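PDB 1TYJ: cellulosomal scaffoldin from Bacteroides cellulosolvens, which probably binds type-II dockerin modules through this cohesin, its eleventh, and so helps to assemble the cellulosome. Local coordinates for residues K17-I22 with K112-V117. Sequence-based numbering, arbitrary orientation.
Sequences KVTLTI and KVTFKV
Two antiparallel strands of one sheet of the cohesin beta sandwich pair through residues 17-22 and 112-117, their axes 4.5 Å apart and their directions at 161°. Val18 with Phe115 and Leu20 with Val113 are the hydrogen-bonded pairs: Val18 N reaches Phe115 O at 2.9 Å, Phe115 N returns to Val18 O at 2.8 Å, and Leu20 and Val113 exchange a similar pair of bonds. Val18 O and Leu20 O are also approached by the CA atoms of Thr114 and Lys112. Between these pairs, Thr19 and Thr114 form a non-hydrogen-bonded pair, their backbones close at 4.1 Å from CA to CA. In both threonines the hydroxyl lies beside the backbone N, anti to the carbonyl carbon (chi1 -59° and -60°), which turns Thr19 OG1 and Thr114 OG1 to each other across the strands at 2.7 Å, in a hydrogen bond that either could donate. A valine in place of Thr19 would probably leave the Thr114 hydroxyl, in a buried residue, without this partner. Thr114 CG2 packs on Lys17 CB at 3.7 Å, while Thr19 CG2 meets Lys112 CB. In the jelly-roll sandwich of cohesins the other side of this sheet faces the core: Val18 CG1 touches Phe115 CB and Val117 CG2, and Leu20 CB lies near the edge of the Phe115 ring. Leu128 of the facing sheet packs on Val18, Leu20 and Phe115. On the threonine side, Lys17 bends at chi2 and sets its CE against Lys116 CE at 3.7 Å, although the amines stay 5.4 Å apart, NZ of Lys17 to NZ of Lys116. Lys116 also makes a cation-pi contact with Trp47, on neighbouring strand 44-48.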
loop_
_atom_site.group_PDB
_atom_site.type_symbol
_atom_site.label_atom_id
_atom_site.label_comp_id
_atom_site.label_asym_id
_atom_site.label_seq_id
_atom_site.Cartn_x
_atom_site.Cartn_y
_atom_site.Cartn_z
ATOM N N LYS A 17 -1.035 -10.656 -14.278
ATOM C CA LYS A 17 -0.594 -9.817 -13.162
ATOM C C LYS A 17 -1.660 -8.730 -13.003
ATOM O O LYS A 17 -2.199 -8.208 -14.014
ATOM C CB LYS A 17 0.712 -9.102 -13.488
ATOM C CG LYS A 17 1.852 -9.966 -13.971
ATOM C CD LYS A 17 2.494 -10.742 -12.893
ATOM C CE LYS A 17 3.553 -11.699 -13.502
ATOM N NZ LYS A 17 4.642 -11.050 -14.317
ATOM N N VAL A 18 -1.970 -8.388 -11.760
ATOM C CA VAL A 18 -2.913 -7.314 -11.489
ATOM C C VAL A 18 -2.285 -6.430 -10.423
ATOM O O VAL A 18 -1.699 -6.948 -9.467
ATOM C CB VAL A 18 -4.308 -7.902 -11.017
ATOM C CG1 VAL A 18 -4.176 -8.981 -9.905
ATOM C CG2 VAL A 18 -5.260 -6.760 -10.598
ATOM N N THR A 19 -2.364 -5.113 -10.629
ATOM C CA THR A 19 -1.699 -4.170 -9.730
ATOM C C THR A 19 -2.690 -3.321 -8.934
ATOM O O THR A 19 -3.626 -2.742 -9.513
ATOM C CB THR A 19 -0.723 -3.313 -10.528
ATOM O OG1 THR A 19 0.236 -4.181 -11.148
ATOM C CG2 THR A 19 0.007 -2.270 -9.652
ATOM N N LEU A 20 -2.494 -3.293 -7.615
ATOM C CA LEU A 20 -3.188 -2.375 -6.726
ATOM C C LEU A 20 -2.313 -1.125 -6.573
ATOM O O LEU A 20 -1.227 -1.192 -5.982
ATOM C CB LEU A 20 -3.342 -3.040 -5.356
ATOM C CG LEU A 20 -4.200 -2.280 -4.317
ATOM C CD1 LEU A 20 -5.681 -2.296 -4.767
ATOM C CD2 LEU A 20 -4.063 -2.880 -2.910
ATOM N N THR A 21 -2.774 0.008 -7.099
ATOM C CA THR A 21 -2.096 1.266 -6.858
ATOM C C THR A 21 -2.752 1.886 -5.619
ATOM O O THR A 21 -4.003 1.949 -5.522
ATOM C CB THR A 21 -2.231 2.178 -8.068
ATOM O OG1 THR A 21 -1.523 1.613 -9.188
ATOM C CG2 THR A 21 -1.647 3.567 -7.758
ATOM N N ILE A 22 -1.919 2.293 -4.652
ATOM C CA ILE A 22 -2.436 2.798 -3.362
ATOM C C ILE A 22 -2.145 4.274 -3.312
ATOM O O ILE A 22 -0.983 4.688 -3.459
ATOM C CB ILE A 22 -1.781 2.112 -2.160
ATOM C CG1 ILE A 22 -1.967 0.574 -2.225
ATOM C CG2 ILE A 22 -2.324 2.720 -0.830
ATOM C CD1 ILE A 22 -1.072 -0.198 -1.259
ATOM N N LYS A 112 2.652 0.696 -5.033
ATOM C CA LYS A 112 1.876 -0.223 -5.861
ATOM C C LYS A 112 2.275 -1.636 -5.526
ATOM O O LYS A 112 3.448 -1.927 -5.364
ATOM C CB LYS A 112 2.102 -0.011 -7.349
ATOM C CG LYS A 112 2.044 1.462 -7.788
ATOM C CD LYS A 112 2.358 1.590 -9.246
ATOM C CE LYS A 112 2.409 3.052 -9.608
ATOM N NZ LYS A 112 2.846 3.242 -11.030
ATOM N N VAL A 113 1.293 -2.525 -5.490
ATOM C CA VAL A 113 1.571 -3.930 -5.238
ATOM C C VAL A 113 0.968 -4.720 -6.375
ATOM O O VAL A 113 -0.234 -4.640 -6.636
ATOM C CB VAL A 113 0.939 -4.403 -3.932
ATOM C CG1 VAL A 113 1.163 -5.901 -3.700
ATOM C CG2 VAL A 113 1.467 -3.619 -2.751
ATOM N N THR A 114 1.810 -5.458 -7.083
ATOM C CA THR A 114 1.346 -6.343 -8.151
ATOM C C THR A 114 1.252 -7.752 -7.591
ATOM O O THR A 114 2.119 -8.186 -6.805
ATOM C CB THR A 114 2.353 -6.307 -9.343
ATOM O OG1 THR A 114 2.450 -4.960 -9.839
ATOM C CG2 THR A 114 1.939 -7.221 -10.505
ATOM N N PHE A 115 0.200 -8.466 -8.022
ATOM C CA PHE A 115 -0.024 -9.863 -7.688
ATOM C C PHE A 115 -0.104 -10.685 -8.973
ATOM O O PHE A 115 -0.664 -10.211 -9.975
ATOM C CB PHE A 115 -1.370 -10.027 -6.982
ATOM C CG PHE A 115 -1.499 -9.267 -5.697
ATOM C CD1 PHE A 115 -1.986 -7.959 -5.677
ATOM C CD2 PHE A 115 -1.206 -9.890 -4.478
ATOM C CE1 PHE A 115 -2.141 -7.264 -4.445
ATOM C CE2 PHE A 115 -1.349 -9.202 -3.277
ATOM C CZ PHE A 115 -1.830 -7.902 -3.263
ATOM N N LYS A 116 0.481 -11.881 -8.961
ATOM C CA LYS A 116 0.255 -12.844 -10.032
ATOM C C LYS A 116 -0.926 -13.701 -9.608
ATOM O O LYS A 116 -1.017 -14.144 -8.458
ATOM C CB LYS A 116 1.513 -13.693 -10.327
ATOM C CG LYS A 116 1.275 -14.828 -11.341
ATOM C CD LYS A 116 2.463 -15.785 -11.462
ATOM C CE LYS A 116 3.607 -15.161 -12.232
ATOM N NZ LYS A 116 4.666 -16.198 -12.555
ATOM N N VAL A 117 -1.835 -13.925 -10.544
ATOM C CA VAL A 117 -2.987 -14.795 -10.283
ATOM C C VAL A 117 -2.549 -16.246 -10.438
ATOM O O VAL A 117 -2.072 -16.637 -11.511
ATOM C CB VAL A 117 -4.134 -14.472 -11.256
ATOM C CG1 VAL A 117 -5.294 -15.425 -11.011
ATOM C CG2 VAL A 117 -4.523 -12.979 -11.119
#